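Side-chain contacts in EDTA monooxygenase (EDTA-degrading bacterium BNC1, PDB 5DQP), which probably acts as an FMN-dependent monooxygenase in the breakdown of EDTA, working with a partner flavin reductase: residues A276-L281 with A359-Q364; F267-G272 with E393-Q398; Q108-N113 with G196-P201; T104-I109 with H158-S163. One frame throughout, in Å; residues are numbered along the deposited sequence.

Contact 1 (A276-L281 with A359-Q364)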
loop_
_atom_site.group_PDB
_atom_site.type_symbol
_atom_site.label_atom_id
_atom_site.label_comp_id
_atom_site.label_asym_id
_atom_site.label_seq_id
_atom_site.Cartn_x
_atom_site.Cartn_y
_atom_site.Cartn_z
ATOM N N ALA A 276 -13.819 -40.824 0.980
ATOM C CA ALA A 276 -14.577 -40.628 -0.242
ATOM C C ALA A 276 -14.308 -39.246 -0.796
ATOM O O ALA A 276 -13.876 -39.094 -1.944
ATOM C CB ALA A 276 -16.070 -40.827 0.017
ATOM N N GLU A 277 -14.516 -38.215 0.030
ATOM C CA GLU A 277 -14.316 -36.859 -0.465
ATOM C C GLU A 277 -12.846 -36.589 -0.745
ATOM O O GLU A 277 -12.517 -35.891 -1.707
ATOM C CB GLU A 277 -14.894 -35.844 0.518
ATOM C CG GLU A 277 -16.415 -35.808 0.475
ATOM C CD GLU A 277 -16.947 -35.689 -0.951
ATOM O OE1 GLU A 277 -16.560 -34.725 -1.652
ATOM O OE2 GLU A 277 -17.734 -36.568 -1.377
ATOM N N VAL A 278 -11.946 -37.126 0.077
ATOM C CA VAL A 278 -10.527 -36.959 -0.212
ATOM C C VAL A 278 -10.193 -37.623 -1.543
ATOM O O VAL A 278 -9.576 -37.013 -2.426
ATOM C CB VAL A 278 -9.665 -37.510 0.940
ATOM C CG1 VAL A 278 -8.212 -37.655 0.494
ATOM C CG2 VAL A 278 -9.743 -36.577 2.154
ATOM N N LYS A 279 -10.637 -38.871 -1.724
ATOM C CA LYS A 279 -10.330 -39.555 -2.974
ATOM C C LYS A 279 -10.947 -38.820 -4.148
ATOM O O LYS A 279 -10.318 -38.692 -5.204
ATOM C CB LYS A 279 -10.781 -41.016 -2.923
ATOM C CG LYS A 279 -9.857 -41.887 -2.084
ATOM C CD LYS A 279 -10.007 -43.360 -2.422
ATOM C CE LYS A 279 -11.435 -43.825 -2.229
ATOM N NZ LYS A 279 -11.886 -43.709 -0.810
ATOM N N ARG A 280 -12.150 -38.277 -3.968
ATOM C CA ARG A 280 -12.758 -37.492 -5.033
ATOM C C ARG A 280 -11.963 -36.224 -5.311
ATOM O O ARG A 280 -11.690 -35.899 -6.472
ATOM C CB ARG A 280 -14.207 -37.131 -4.696
ATOM C CG ARG A 280 -14.853 -36.304 -5.817
ATOM C CD ARG A 280 -16.151 -35.637 -5.414
ATOM N NE ARG A 280 -15.927 -34.317 -4.826
ATOM C CZ ARG A 280 -16.824 -33.331 -4.821
ATOM N NH1 ARG A 280 -18.017 -33.504 -5.388
ATOM N NH2 ARG A 280 -16.525 -32.163 -4.256
ATOM N N LEU A 281 -11.609 -35.468 -4.262
ATOM C CA LEU A 281 -10.863 -34.228 -4.486
ATOM C C LEU A 281 -9.532 -34.517 -5.164
ATOM O O LEU A 281 -9.085 -33.748 -6.022
ATOM C CB LEU A 281 -10.642 -33.474 -3.165
ATOM C CG LEU A 281 -11.899 -33.096 -2.350
ATOM C CD1 LEU A 281 -11.539 -32.440 -1.027
ATOM C CD2 LEU A 281 -12.844 -32.204 -3.134
ATOM N N ALA A 359 -2.978 -34.259 1.273
ATOM C CA ALA A 359 -4.372 -34.654 1.182
ATOM C C ALA A 359 -4.739 -35.508 2.388
ATOM O O ALA A 359 -3.949 -36.350 2.818
ATOM C CB ALA A 359 -4.627 -35.420 -0.116
ATOM N N GLY A 360 -5.929 -35.285 2.939
ATOM C CA GLY A 360 -6.364 -36.072 4.082
ATOM C C GLY A 360 -7.642 -35.522 4.675
ATOM O O GLY A 360 -8.164 -34.497 4.233
ATOM N N THR A 361 -8.146 -36.230 5.693
ATOM C CA THR A 361 -9.271 -35.704 6.462
ATOM C C THR A 361 -8.781 -34.656 7.464
ATOM O O THR A 361 -7.586 -34.521 7.720
ATOM C CB THR A 361 -10.005 -36.827 7.203
ATOM O OG1 THR A 361 -9.128 -37.388 8.180
ATOM C CG2 THR A 361 -10.519 -37.904 6.242
ATOM N N PRO A 362 -9.697 -33.877 8.053
ATOM C CA PRO A 362 -9.268 -32.881 9.051
ATOM C C PRO A 362 -8.403 -33.472 10.159
ATOM O O PRO A 362 -7.386 -32.875 10.545
ATOM C CB PRO A 362 -10.611 -32.336 9.585
ATOM C CG PRO A 362 -11.554 -32.481 8.438
ATOM C CD PRO A 362 -11.137 -33.772 7.745
ATOM N N ASP A 363 -8.769 -34.650 10.672
ATOM C CA ASP A 363 -7.981 -35.267 11.737
ATOM C C ASP A 363 -6.584 -35.647 11.262
ATOM O O ASP A 363 -5.617 -35.517 12.017
ATOM C CB ASP A 363 -8.706 -36.499 12.291
ATOM C CG ASP A 363 -9.791 -36.132 13.300
ATOM O OD1 ASP A 363 -9.442 -35.745 14.446
ATOM O OD2 ASP A 363 -10.990 -36.222 12.947
ATOM N N GLN A 364 -6.461 -36.130 10.014
ATOM C CA GLN A 364 -5.154 -36.534 9.499
ATOM C C GLN A 364 -4.245 -35.329 9.347
ATOM O O GLN A 364 -3.048 -35.392 9.650
ATOM C CB GLN A 364 -5.303 -37.265 8.153
ATOM C CG GLN A 364 -5.868 -38.691 8.250
ATOM C CD GLN A 364 -6.297 -39.256 6.893
ATOM O OE1 GLN A 364 -6.817 -38.533 6.032
ATOM N NE2 GLN A 364 -6.061 -40.542 6.689
#
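Ala-359 lays its methyl group against helix 275-287: CB of Ala-359 stands 4.3 Å from CG1 of Val-278, the branch that lies anti to the backbone N (chi1 166°). The same methyl also meets Leu-270 on the neighbouring strand and Val-282 one turn along the helix, where a short side chain fits. At Gly-360 the other branch of Val-278 takes over, and CG2 of Val-278 rests 3.3 Å from O of Gly-360. Backbone bonds of Gly-360 with Leu-270 and Gly-272 pair strand 358-360 with strand 262-271. Glycine suits the position because a CB, which would point away from the helix, would be crowded by OE1 of Gln-364. Thr-361 follows with its methyl, CG2 of Thr-361 lying 4.4 Å from CG2 of Val-278. Its polar groups serve its own turn: Thr-361 is the N-cap of helix 362-374 and forms a capping box with Gln-364. N of Thr-361 donates to OE1 of Gln-364 over 2.7 Å, nearly straight at 166° and onto a lone pair in the carbonyl plane, while N of Gln-364 returns a weak bond of 3.5 Å to OG1 of Thr-361. Pro-362 opens the helix and packs on Ile-271. The contact thus sets the helix after strand 262-271 beside the neighbouring strand 358-360. No hydrogen bond spans it; the join rests on van der Waals contact of one valine's two methyls, one with a methyl and one mainly with a backbone carbonyl, while the capping box engages polar groups of the adjoining turn.

Contact 2 (F267-G272 with E393-Q398)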
loop_
_atom_site.group_PDB
_atom_site.type_symbol
_atom_site.label_atom_id
_atom_site.label_comp_id
_atom_site.label_asym_id
_atom_site.label_seq_id
_atom_site.Cartn_x
_atom_site.Cartn_y
_atom_site.Cartn_z
ATOM N N PHE A 267 2.579 -25.333 3.160
ATOM C CA PHE A 267 2.056 -26.480 2.429
ATOM C C PHE A 267 0.629 -26.205 1.972
ATOM O O PHE A 267 -0.052 -25.299 2.473
ATOM C CB PHE A 267 2.119 -27.752 3.282
ATOM C CG PHE A 267 1.067 -27.814 4.345
ATOM C CD1 PHE A 267 1.175 -27.046 5.472
ATOM C CD2 PHE A 267 -0.041 -28.625 4.202
ATOM C CE1 PHE A 267 0.201 -27.085 6.442
ATOM C CE2 PHE A 267 -1.010 -28.669 5.188
ATOM C CZ PHE A 267 -0.890 -27.900 6.299
ATOM N N VAL A 268 0.188 -27.019 1.014
ATOM C CA VAL A 268 -1.143 -26.926 0.423
ATOM C C VAL A 268 -2.001 -28.040 1.017
ATOM O O VAL A 268 -1.721 -29.216 0.761
ATOM C CB VAL A 268 -1.080 -27.056 -1.101
ATOM C CG1 VAL A 268 -2.494 -26.924 -1.705
ATOM C CG2 VAL A 268 -0.090 -26.040 -1.696
ATOM N N PRO A 269 -3.024 -27.735 1.790
ATOM C CA PRO A 269 -3.908 -28.811 2.259
ATOM C C PRO A 269 -5.009 -29.135 1.253
ATOM O O PRO A 269 -5.660 -28.228 0.730
ATOM C CB PRO A 269 -4.493 -28.231 3.552
ATOM C CG PRO A 269 -4.544 -26.771 3.283
ATOM C CD PRO A 269 -3.379 -26.435 2.387
ATOM N N LEU A 270 -5.248 -30.420 1.001
ATOM C CA LEU A 270 -6.388 -30.885 0.210
ATOM C C LEU A 270 -7.268 -31.684 1.163
ATOM O O LEU A 270 -7.081 -32.891 1.362
ATOM C CB LEU A 270 -5.938 -31.730 -0.976
ATOM C CG LEU A 270 -7.006 -31.924 -2.047
ATOM C CD1 LEU A 270 -7.477 -30.557 -2.553
ATOM C CD2 LEU A 270 -6.425 -32.751 -3.200
ATOM N N ILE A 271 -8.208 -31.000 1.790
ATOM C CA ILE A 271 -8.929 -31.555 2.918
ATOM C C ILE A 271 -10.322 -31.941 2.472
ATOM O O ILE A 271 -11.054 -31.110 1.936
ATOM C CB ILE A 271 -8.997 -30.578 4.096
ATOM C CG1 ILE A 271 -7.590 -30.289 4.590
ATOM C CG2 ILE A 271 -9.877 -31.185 5.196
ATOM C CD1 ILE A 271 -7.543 -29.262 5.650
ATOM N N GLY A 272 -10.668 -33.208 2.688
ATOM C CA GLY A 272 -12.032 -33.677 2.547
ATOM C C GLY A 272 -12.477 -34.261 3.871
ATOM O O GLY A 272 -11.659 -34.733 4.665
ATOM N N GLU A 393 -11.994 -21.930 4.375
ATOM C CA GLU A 393 -13.168 -22.113 5.225
ATOM C C GLU A 393 -13.214 -23.537 5.796
ATOM O O GLU A 393 -13.474 -23.738 6.993
ATOM C CB GLU A 393 -14.421 -21.769 4.406
ATOM C CG GLU A 393 -15.750 -21.714 5.162
ATOM C CD GLU A 393 -16.882 -21.067 4.333
ATOM O OE1 GLU A 393 -16.623 -20.533 3.217
ATOM O OE2 GLU A 393 -18.043 -21.099 4.805
ATOM N N ILE A 394 -12.918 -24.534 4.961
ATOM C CA ILE A 394 -12.817 -25.918 5.432
ATOM C C ILE A 394 -11.729 -26.051 6.491
ATOM O O ILE A 394 -11.924 -26.701 7.524
ATOM C CB ILE A 394 -12.549 -26.865 4.245
ATOM C CG1 ILE A 394 -13.691 -26.801 3.236
ATOM C CG2 ILE A 394 -12.352 -28.315 4.720
ATOM C CD1 ILE A 394 -15.024 -27.233 3.801
ATOM N N PHE A 395 -10.533 -25.517 6.216
ATOM C CA PHE A 395 -9.465 -25.613 7.203
ATOM C C PHE A 395 -9.890 -24.977 8.531
ATOM O O PHE A 395 -9.782 -25.594 9.598
ATOM C CB PHE A 395 -8.185 -24.966 6.669
ATOM C CG PHE A 395 -6.996 -25.219 7.539
ATOM C CD1 PHE A 395 -6.756 -24.424 8.648
ATOM C CD2 PHE A 395 -6.147 -26.289 7.282
ATOM C CE1 PHE A 395 -5.681 -24.662 9.482
ATOM C CE2 PHE A 395 -5.070 -26.533 8.090
ATOM C CZ PHE A 395 -4.833 -25.712 9.204
ATOM N N VAL A 396 -10.427 -23.759 8.481
ATOM C CA VAL A 396 -10.813 -23.063 9.710
ATOM C C VAL A 396 -11.990 -23.754 10.409
ATOM O O VAL A 396 -12.077 -23.772 11.644
ATOM C CB VAL A 396 -11.143 -21.588 9.397
ATOM C CG1 VAL A 396 -11.992 -20.987 10.528
ATOM C CG2 VAL A 396 -9.869 -20.770 9.162
ATOM N N ASP A 397 -12.939 -24.288 9.643
ATOM C CA ASP A 397 -14.103 -24.915 10.257
ATOM C C ASP A 397 -13.790 -26.284 10.840
ATOM O O ASP A 397 -14.456 -26.713 11.780
ATOM C CB ASP A 397 -15.234 -25.111 9.243
ATOM C CG ASP A 397 -15.922 -23.813 8.836
ATOM O OD1 ASP A 397 -15.759 -22.789 9.547
ATOM O OD2 ASP A 397 -16.648 -23.850 7.802
ATOM N N GLN A 398 -12.839 -27.015 10.269
ATOM C CA GLN A 398 -12.693 -28.420 10.627
ATOM C C GLN A 398 -11.318 -28.799 11.152
ATOM O O GLN A 398 -11.226 -29.739 11.927
ATOM C CB GLN A 398 -13.058 -29.303 9.424
ATOM C CG GLN A 398 -14.489 -28.974 8.933
ATOM C CD GLN A 398 -14.928 -29.759 7.715
ATOM O OE1 GLN A 398 -14.710 -30.965 7.636
ATOM N NE2 GLN A 398 -15.580 -29.079 6.765
#
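Ile-271 is the bump of this contact, and it presses on two neighbouring residues of helix 390-405. Its CG2, anti to the backbone N, meets the matching branch on the helix: CG2 of Ile-271 lies 3.8 Å from CG2 of Ile-394, the two side chains sliding past each other in opposite directions. The longer arm reaches further, bringing CD1 of Ile-271 to 3.7 Å from CD2 of Phe-395. Two residues back on the same face, Pro-269 adds a second, lower bump, with its CG 4.3 Å from that same CD2 of Phe-395. The corner of the phenylalanine ring, placed by a CG anti to the backbone N (chi1 -171°), meets the strand at the dip between proline and isoleucine. Branched isoleucines fill the space between strand 269-271 and helix segment 393-398, whose axes approach to 9.4 Å. Ile-383 of the next strand touches both Pro-269 and Phe-395, and Val-365 of helix 362-374 covers Ile-271, so side chains of two helices and two strands meet between the barrel sheet and its outer helices. Only carbon meets carbon here, with no hydrogen bond across, so the join probably depends on shape and on burying apolar surface.

Contact 3 (Q108-N113 with G196-P201)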
loop_
_atom_site.group_PDB
_atom_site.type_symbol
_atom_site.label_atom_id
_atom_site.label_comp_id
_atom_site.label_asym_id
_atom_site.label_seq_id
_atom_site.Cartn_x
_atom_site.Cartn_y
_atom_site.Cartn_z
ATOM N N GLN A 108 6.185 2.981 4.166
ATOM C CA GLN A 108 4.912 2.354 3.841
ATOM C C GLN A 108 4.624 1.152 4.746
ATOM O O GLN A 108 3.499 0.997 5.230
ATOM C CB GLN A 108 4.898 1.974 2.362
ATOM C CG GLN A 108 4.740 3.173 1.454
ATOM C CD GLN A 108 4.572 2.770 -0.005
ATOM O OE1 GLN A 108 4.977 1.680 -0.396
ATOM N NE2 GLN A 108 3.972 3.648 -0.812
ATOM N N ILE A 109 5.625 0.322 5.032
ATOM C CA ILE A 109 5.411 -0.752 6.008
ATOM C C ILE A 109 5.150 -0.171 7.402
ATOM O O ILE A 109 4.307 -0.676 8.150
ATOM C CB ILE A 109 6.605 -1.725 6.028
ATOM C CG1 ILE A 109 6.855 -2.318 4.635
ATOM C CG2 ILE A 109 6.420 -2.816 7.124
ATOM C CD1 ILE A 109 5.730 -3.172 4.104
ATOM N N ALA A 110 5.888 0.869 7.785
ATOM C CA ALA A 110 5.700 1.446 9.117
ATOM C C ALA A 110 4.342 2.113 9.236
ATOM O O ALA A 110 3.715 2.071 10.302
ATOM C CB ALA A 110 6.815 2.446 9.434
ATOM N N SER A 111 3.861 2.720 8.150
ATOM C CA SER A 111 2.537 3.322 8.172
ATOM C C SER A 111 1.468 2.261 8.338
ATOM O O SER A 111 0.531 2.438 9.118
ATOM C CB SER A 111 2.259 4.114 6.884
ATOM O OG SER A 111 3.209 5.127 6.644
ATOM N N VAL A 112 1.550 1.174 7.563
ATOM C CA VAL A 112 0.447 0.238 7.604
ATOM C C VAL A 112 0.466 -0.490 8.932
ATOM O O VAL A 112 -0.594 -0.826 9.484
ATOM C CB VAL A 112 0.466 -0.722 6.393
ATOM C CG1 VAL A 112 1.590 -1.762 6.506
ATOM C CG2 VAL A 112 -0.897 -1.385 6.241
ATOM N N ASN A 113 1.659 -0.710 9.485
ATOM C CA ASN A 113 1.765 -1.349 10.791
ATOM C C ASN A 113 1.101 -0.494 11.860
ATOM O O ASN A 113 0.217 -0.961 12.598
ATOM C CB ASN A 113 3.239 -1.585 11.146
ATOM C CG ASN A 113 3.404 -2.494 12.353
ATOM O OD1 ASN A 113 2.759 -3.558 12.444
ATOM N ND2 ASN A 113 4.257 -2.095 13.280
ATOM N N GLY A 196 17.452 10.248 6.264
ATOM C CA GLY A 196 16.462 10.146 7.321
ATOM C C GLY A 196 16.403 11.492 8.048
ATOM O O GLY A 196 17.060 12.425 7.613
ATOM N N PRO A 197 15.625 11.610 9.142
ATOM C CA PRO A 197 14.771 10.595 9.776
ATOM C C PRO A 197 13.546 10.201 8.941
ATOM O O PRO A 197 13.154 10.905 7.998
ATOM C CB PRO A 197 14.326 11.275 11.078
ATOM C CG PRO A 197 14.401 12.744 10.785
ATOM C CD PRO A 197 15.556 12.907 9.853
ATOM N N LEU A 198 12.974 9.050 9.298
ATOM C CA LEU A 198 11.675 8.637 8.803
ATOM C C LEU A 198 10.592 9.516 9.406
ATOM O O LEU A 198 10.689 9.933 10.558
ATOM C CB LEU A 198 11.411 7.187 9.175
ATOM C CG LEU A 198 10.317 6.398 8.477
ATOM C CD1 LEU A 198 10.671 6.264 7.006
ATOM C CD2 LEU A 198 10.196 5.014 9.149
ATOM N N ASN A 199 9.546 9.795 8.616
ATOM C CA ASN A 199 8.391 10.554 9.081
ATOM C C ASN A 199 7.226 9.657 9.526
ATOM O O ASN A 199 6.058 10.031 9.400
ATOM C CB ASN A 199 7.945 11.546 8.005
ATOM C CG ASN A 199 7.466 10.869 6.737
ATOM O OD1 ASN A 199 7.695 9.679 6.516
ATOM N ND2 ASN A 199 6.813 11.636 5.882
ATOM N N VAL A 200 7.520 8.492 10.082
ATOM C CA VAL A 200 6.524 7.648 10.734
ATOM C C VAL A 200 7.184 7.206 12.027
ATOM O O VAL A 200 8.313 6.716 11.985
ATOM C CB VAL A 200 6.121 6.431 9.880
ATOM C CG1 VAL A 200 5.091 5.576 10.635
ATOM C CG2 VAL A 200 5.594 6.852 8.508
ATOM N N PRO A 201 6.554 7.363 13.185
ATOM C CA PRO A 201 7.266 7.099 14.440
ATOM C C PRO A 201 7.247 5.628 14.836
ATOM O O PRO A 201 6.309 4.886 14.541
ATOM C CB PRO A 201 6.488 7.943 15.454
ATOM C CG PRO A 201 5.070 7.813 14.931
ATOM C CD PRO A 201 5.176 7.837 13.421
#
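Val-200 sits against helix 102-115 with both of its branches in use. CG1 of Val-200, anti to the backbone N, lies 3.8 Å from CB of Ala-110, while CG2 of Val-200 comes to 3.5 Å from OG of Ser-111. Leu-198 adds a looser touch, its CD2 being 4.3 Å from CB of Ala-110. Alanine suits the middle of this patch, since its single methyl lets the loop come close to the helix. The hydroxyl of Ser-111 meets Val-200 only by van der Waals contact; its hydrogen bonds run to O of Arg-107, one turn back, and to N of Asp-74 of the second subunit. In the next shell, N of Leu-198 is bonded to OG of Ser-163, and the leucine side chain leans on Leu-160 and Trp-161. From the second subunit, Pro-72 packs on Val-200 itself, and Gln-108 bonds to its counterpart Gln-108 there. The contact is a buried loop-on-helix join at the subunit interface of a luciferase-like barrel, where the long excursion between strands 120-125 and 210-213 folds back onto helix 102-115.

Contact 4 (T104-I109 with H158-S163)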
loop_
_atom_site.group_PDB
_atom_site.type_symbol
_atom_site.label_atom_id
_atom_site.label_comp_id
_atom_site.label_asym_id
_atom_site.label_seq_id
_atom_site.Cartn_x
_atom_site.Cartn_y
_atom_site.Cartn_z
ATOM N N THR A 104 10.902 4.901 0.984
ATOM C CA THR A 104 9.512 4.616 0.672
ATOM C C THR A 104 9.046 3.321 1.334
ATOM O O THR A 104 8.008 3.294 2.004
ATOM C CB THR A 104 9.338 4.551 -0.837
ATOM O OG1 THR A 104 9.662 5.838 -1.386
ATOM C CG2 THR A 104 7.897 4.208 -1.167
ATOM N N LEU A 105 9.810 2.245 1.186
ATOM C CA LEU A 105 9.391 0.974 1.775
ATOM C C LEU A 105 9.327 1.054 3.299
ATOM O O LEU A 105 8.355 0.593 3.913
ATOM C CB LEU A 105 10.327 -0.147 1.331
ATOM C CG LEU A 105 9.880 -1.540 1.781
ATOM C CD1 LEU A 105 10.315 -2.562 0.795
ATOM C CD2 LEU A 105 10.480 -1.857 3.163
ATOM N N ALA A 106 10.362 1.617 3.937
ATOM C CA ALA A 106 10.344 1.770 5.397
ATOM C C ALA A 106 9.071 2.488 5.851
ATOM O O ALA A 106 8.389 2.077 6.805
ATOM C CB ALA A 106 11.590 2.546 5.856
ATOM N N ARG A 107 8.744 3.566 5.149
ATOM C CA ARG A 107 7.636 4.432 5.501
ATOM C C ARG A 107 6.283 3.768 5.236
ATOM O O ARG A 107 5.332 3.947 6.006
ATOM C CB ARG A 107 7.794 5.718 4.704
ATOM C CG ARG A 107 6.547 6.438 4.438
ATOM C CD ARG A 107 6.824 7.708 3.675
ATOM N NE ARG A 107 5.963 8.749 4.199
ATOM C CZ ARG A 107 5.412 9.699 3.463
ATOM N NH1 ARG A 107 4.648 10.602 4.046
ATOM N NH2 ARG A 107 5.626 9.743 2.150
ATOM N N GLN A 108 6.185 2.981 4.166
ATOM C CA GLN A 108 4.912 2.354 3.841
ATOM C C GLN A 108 4.624 1.152 4.746
ATOM O O GLN A 108 3.499 0.997 5.230
ATOM C CB GLN A 108 4.898 1.974 2.362
ATOM C CG GLN A 108 4.740 3.173 1.454
ATOM C CD GLN A 108 4.572 2.770 -0.005
ATOM O OE1 GLN A 108 4.977 1.680 -0.396
ATOM N NE2 GLN A 108 3.972 3.648 -0.812
ATOM N N ILE A 109 5.625 0.322 5.032
ATOM C CA ILE A 109 5.411 -0.752 6.008
ATOM C C ILE A 109 5.150 -0.171 7.402
ATOM O O ILE A 109 4.307 -0.676 8.150
ATOM C CB ILE A 109 6.605 -1.725 6.028
ATOM C CG1 ILE A 109 6.855 -2.318 4.635
ATOM C CG2 ILE A 109 6.420 -2.816 7.124
ATOM C CD1 ILE A 109 5.730 -3.172 4.104
ATOM N N HIS A 158 15.837 -0.740 9.097
ATOM C CA HIS A 158 15.803 -0.774 10.558
ATOM C C HIS A 158 16.275 0.549 11.148
ATOM O O HIS A 158 15.688 1.056 12.115
ATOM C CB HIS A 158 16.631 -1.942 11.098
ATOM C CG HIS A 158 15.852 -3.217 11.205
ATOM N ND1 HIS A 158 14.945 -3.448 12.217
ATOM C CD2 HIS A 158 15.809 -4.308 10.404
ATOM C CE1 HIS A 158 14.394 -4.637 12.048
ATOM N NE2 HIS A 158 14.895 -5.176 10.951
ATOM N N GLY A 159 17.319 1.139 10.558
ATOM C CA GLY A 159 17.751 2.459 10.983
ATOM C C GLY A 159 16.655 3.504 10.868
ATOM O O GLY A 159 16.468 4.316 11.775
ATOM N N LEU A 160 15.897 3.480 9.767
ATOM C CA LEU A 160 14.790 4.423 9.599
ATOM C C LEU A 160 13.693 4.197 10.625
ATOM O O LEU A 160 13.152 5.154 11.194
ATOM C CB LEU A 160 14.219 4.326 8.183
ATOM C CG LEU A 160 15.170 4.926 7.152
ATOM C CD1 LEU A 160 14.696 4.684 5.726
ATOM C CD2 LEU A 160 15.324 6.434 7.421
ATOM N N TRP A 161 13.304 2.943 10.838
ATOM C CA TRP A 161 12.277 2.673 11.833
ATOM C C TRP A 161 12.646 3.251 13.198
ATOM O O TRP A 161 11.776 3.745 13.919
ATOM C CB TRP A 161 12.019 1.171 11.921
ATOM C CG TRP A 161 11.223 0.667 10.752
ATOM C CD1 TRP A 161 10.405 1.400 9.927
ATOM C CD2 TRP A 161 11.208 -0.668 10.248
ATOM N NE1 TRP A 161 9.857 0.585 8.951
ATOM C CE2 TRP A 161 10.345 -0.685 9.122
ATOM C CE3 TRP A 161 11.839 -1.853 10.636
ATOM C CZ2 TRP A 161 10.090 -1.844 8.400
ATOM C CZ3 TRP A 161 11.593 -2.997 9.911
ATOM C CH2 TRP A 161 10.717 -2.986 8.811
ATOM N N ASN A 162 13.930 3.233 13.559
ATOM C CA ASN A 162 14.320 3.683 14.889
ATOM C C ASN A 162 14.601 5.160 14.969
ATOM O O ASN A 162 14.887 5.640 16.063
ATOM C CB ASN A 162 15.545 2.916 15.381
ATOM C CG ASN A 162 15.213 1.487 15.697
ATOM O OD1 ASN A 162 14.097 1.184 16.112
ATOM N ND2 ASN A 162 16.163 0.595 15.483
ATOM N N SER A 163 14.528 5.890 13.848
ATOM C CA SER A 163 15.019 7.260 13.791
ATOM C C SER A 163 14.028 8.291 14.330
ATOM O O SER A 163 14.417 9.458 14.486
ATOM C CB SER A 163 15.407 7.633 12.351
ATOM O OG SER A 163 14.248 7.769 11.528
#
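Trp-161 spans the gap to helix 102-115 and donates from its indole nitrogen: NE1 of Trp-161 lies 3.0 Å from O of Ala-106, with an N-H...O angle of 158°. The oxygen sits at the ring edge, close to the indole plane, and, seen from the acceptor, the donor is tilted 26° from the carbonyl plane. CG of Trp-161 is anti to its carbonyl carbon (chi1 -75°), a torsion that lets the far end of the side chain reach helix 102-115. The six-membered ring then brings CZ2 of Trp-161 to 4.0 Å from CG2 of Ile-109, the two side chains meeting aslant. Within its own helix, CZ3 of Trp-161 stands 3.9 Å above the plane of the His-158 ring, toward its rim. Leu-160 completes the patch: its CD1 lies 3.8 Å from CB of Ala-106, whose small size lets the helices approach. O of Leu-160 accepts from both N and OG of Ser-163. A leucine here, without an N-H, would probably leave O of Ala-106 without its partner across the contact and open a gap beside Ile-109. Trp-122 of strand 120-125 touches both Ile-109 and Trp-161. Helices 102-115 and 143-161 pack side by side, as neighbouring outer helices do in a luciferase-like TIM barrel, with the side chain of Ile-109 about 9 Å from that of Thr-94, a predicted FMN-binding residue.

From the N terminus, helix 102-115 is the first element engaged, and it opens two loops. Contact 4 closes the shorter one at the end of helix 143-161; contact 3, starting from the same helix 102-115 and overlapping contact 4 by two residues, closes later at 196-201, and the two touch each other and border the second subunit. The chain then runs on to strand 262-271, where contact 2 opens. Nested in its loop, contact 1 joins helix 275-287 to strand 358-360 and the start of helix 362-374, before contact 2 closes on helix 390-405. Contacts 1 and 2 meet through neighbouring strands of the barrel sheet, on the opposite side of the chain's centre from contacts 3 and 4.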